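Local coordinates for protein serpin-ZX (Arabidopsis thaliana, PDB 3LE2) that inhibits metacaspase-9 through cleavage of its reactive center loop and covalent binding, and limits the activity of the protease RD21A, restraining programmed cell death, at residues K210-S215 / L223-L228. Residues are numbered along the deposited sequence; the frame is centred on the assembly and turned at random.
Sequences KKQYVS and LGLPYL
The Tyr213 ring presents the CD2–CE2 side to Pro226 and meets it obliquely, CE2 lying 3.7 Å from Pro226 CG, while the carbonyl oxygen of Gly224 sits at the ring edge, near its plane. Tyr213 CG lies anti to the carbonyl carbon and beside the backbone N (chi1 -64°), which sets the CD2–CE2 side against the proline ring. The two segments belong to the antiparallel β-hairpin of strands 212-217 and 220-226 in the serpin fold, and illustrate how a water can stand in for one backbone bond where hairpin strands diverge. The direct bond uses Tyr213 O: Gly224 N donates to it over 2.9 Å, nearly straight at 163° and in the carbonyl plane, and Leu223 CA adds a C-H···O contact to the same oxygen. At the N of the same residue, the centre of an inverse gamma turn, a water takes the place of a direct bond. It accepts from Tyr213 N and donates both to Gly224 O (2.8 Å) and to the side-chain OE1 of Gln212, whose chain bends at chi2 (-67°) to bring the amide there. Gln212 NE2 bonds weakly back to Lys210 O, consistent, with the water at OE1, with this orientation of the amide. Beyond the hairpin, the backbone of Gln212 pairs with Val272 and that of Leu223 with Phe240, continuing the sheet on both flanks. On the face carrying Val214 and Leu223, a non-hydrogen-bonded pair, both side chains also touch Phe364 of strand 361-365; between them, Val214 CG2 rests 3.7 Å from Leu223 CD1.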
loop_
_atom_site.group_PDB
_atom_site.type_symbol
_atom_site.label_atom_id
_atom_site.label_comp_id
_atom_site.label_asym_id
_atom_site.label_seq_id
_atom_site.Cartn_x
_atom_site.Cartn_y
_atom_site.Cartn_z
ATOM N N LYS A 210 -24.527 0.706 14.761
ATOM C CA LYS A 210 -24.941 0.155 13.481
ATOM C C LYS A 210 -24.323 -1.223 13.259
ATOM O O LYS A 210 -23.373 -1.614 13.933
ATOM C CB LYS A 210 -24.551 1.088 12.338
ATOM C CG LYS A 210 -25.196 2.459 12.411
ATOM C CD LYS A 210 -25.313 3.084 11.028
ATOM C CE LYS A 210 -25.774 4.529 11.098
ATOM N NZ LYS A 210 -24.669 5.453 11.512
ATOM N N LYS A 211 -24.856 -1.963 12.299
ATOM C CA LYS A 211 -24.314 -3.275 12.003
ATOM C C LYS A 211 -23.006 -3.121 11.228
ATOM O O LYS A 211 -22.832 -2.160 10.483
ATOM C CB LYS A 211 -25.342 -4.088 11.225
ATOM C CG LYS A 211 -26.670 -4.268 11.974
ATOM C CD LYS A 211 -27.658 -5.155 11.201
ATOM C CE LYS A 211 -29.068 -5.141 11.820
ATOM N NZ LYS A 211 -29.172 -5.842 13.140
ATOM N N GLN A 212 -22.077 -4.051 11.413
ATOM C CA GLN A 212 -20.793 -3.968 10.713
ATOM C C GLN A 212 -20.443 -5.250 9.929
ATOM O O GLN A 212 -20.890 -6.340 10.278
ATOM C CB GLN A 212 -19.666 -3.633 11.701
ATOM C CG GLN A 212 -19.940 -2.435 12.650
ATOM C CD GLN A 212 -20.006 -1.104 11.932
ATOM O OE1 GLN A 212 -19.329 -0.893 10.928
ATOM N NE2 GLN A 212 -20.836 -0.198 12.438
ATOM N N TYR A 213 -19.647 -5.107 8.870
ATOM C CA TYR A 213 -19.041 -6.253 8.186
ATOM C C TYR A 213 -17.936 -6.871 9.050
ATOM O O TYR A 213 -16.759 -6.505 8.932
ATOM C CB TYR A 213 -18.441 -5.834 6.831
ATOM C CG TYR A 213 -19.449 -5.335 5.812
ATOM C CD1 TYR A 213 -20.284 -6.225 5.137
ATOM C CD2 TYR A 213 -19.554 -3.970 5.510
ATOM C CE1 TYR A 213 -21.207 -5.779 4.204
ATOM C CE2 TYR A 213 -20.463 -3.514 4.589
ATOM C CZ TYR A 213 -21.295 -4.431 3.935
ATOM O OH TYR A 213 -22.206 -3.999 3.004
ATOM N N VAL A 214 -18.308 -7.797 9.927
ATOM C CA VAL A 214 -17.319 -8.481 10.753
ATOM C C VAL A 214 -17.467 -10.007 10.669
ATOM O O VAL A 214 -18.577 -10.532 10.769
ATOM C CB VAL A 214 -17.421 -8.041 12.224
ATOM C CG1 VAL A 214 -16.324 -8.693 13.060
ATOM C CG2 VAL A 214 -17.348 -6.528 12.332
ATOM N N SER A 215 -16.352 -10.708 10.467
ATOM C CA SER A 215 -16.316 -12.166 10.575
ATOM C C SER A 215 -15.264 -12.571 11.611
ATOM O O SER A 215 -14.204 -11.950 11.712
ATOM C CB SER A 215 -15.980 -12.835 9.233
ATOM O OG SER A 215 -16.953 -12.583 8.238
ATOM N N LEU A 223 -12.689 -6.920 10.144
ATOM C CA LEU A 223 -13.702 -5.891 9.929
ATOM C C LEU A 223 -13.462 -5.232 8.578
ATOM O O LEU A 223 -12.328 -4.912 8.243
ATOM C CB LEU A 223 -13.656 -4.843 11.034
ATOM C CG LEU A 223 -14.323 -3.503 10.701
ATOM C CD1 LEU A 223 -15.835 -3.615 10.688
ATOM C CD2 LEU A 223 -13.872 -2.439 11.686
ATOM N N GLY A 224 -14.519 -5.074 7.782
ATOM C CA GLY A 224 -14.413 -4.339 6.534
ATOM C C GLY A 224 -15.161 -3.022 6.650
ATOM O O GLY A 224 -16.294 -3.002 7.132
ATOM N N LEU A 225 -14.525 -1.926 6.240
ATOM C CA LEU A 225 -15.179 -0.600 6.191
ATOM C C LEU A 225 -15.109 -0.016 4.786
ATOM O O LEU A 225 -14.080 0.540 4.403
ATOM C CB LEU A 225 -14.527 0.394 7.167
ATOM C CG LEU A 225 -14.622 0.180 8.681
ATOM C CD1 LEU A 225 -13.864 1.250 9.401
ATOM C CD2 LEU A 225 -16.056 0.173 9.163
ATOM N N PRO A 226 -16.201 -0.136 4.016
ATOM C CA PRO A 226 -16.278 0.385 2.642
ATOM C C PRO A 226 -16.193 1.915 2.578
ATOM O O PRO A 226 -16.740 2.609 3.449
ATOM C CB PRO A 226 -17.680 -0.045 2.162
ATOM C CG PRO A 226 -18.248 -0.894 3.233
ATOM C CD PRO A 226 -17.500 -0.641 4.496
ATOM N N TYR A 227 -15.531 2.416 1.533
ATOM C CA TYR A 227 -15.445 3.846 1.251
ATOM C C TYR A 227 -16.566 4.264 0.314
ATOM O O TYR A 227 -16.921 3.522 -0.610
ATOM C CB TYR A 227 -14.096 4.207 0.601
ATOM C CG TYR A 227 -12.916 4.110 1.535
ATOM C CD1 TYR A 227 -12.700 5.079 2.503
ATOM C CD2 TYR A 227 -12.013 3.048 1.451
ATOM C CE1 TYR A 227 -11.640 4.994 3.370
ATOM C CE2 TYR A 227 -10.936 2.955 2.316
ATOM C CZ TYR A 227 -10.757 3.941 3.276
ATOM O OH TYR A 227 -9.695 3.885 4.150
ATOM N N LEU A 228 -17.109 5.454 0.563
ATOM C CA LEU A 228 -18.058 6.109 -0.330
ATOM C C LEU A 228 -17.586 6.060 -1.783
ATOM O O LEU A 228 -16.420 6.309 -2.082
ATOM C CB LEU A 228 -18.244 7.571 0.090
ATOM C CG LEU A 228 -19.206 8.353 -0.804
ATOM C CD1 LEU A 228 -20.644 7.800 -0.675
ATOM C CD2 LEU A 228 -19.136 9.843 -0.494
HETATM O O HOH W 1 -18.621 -2.288 8.562
#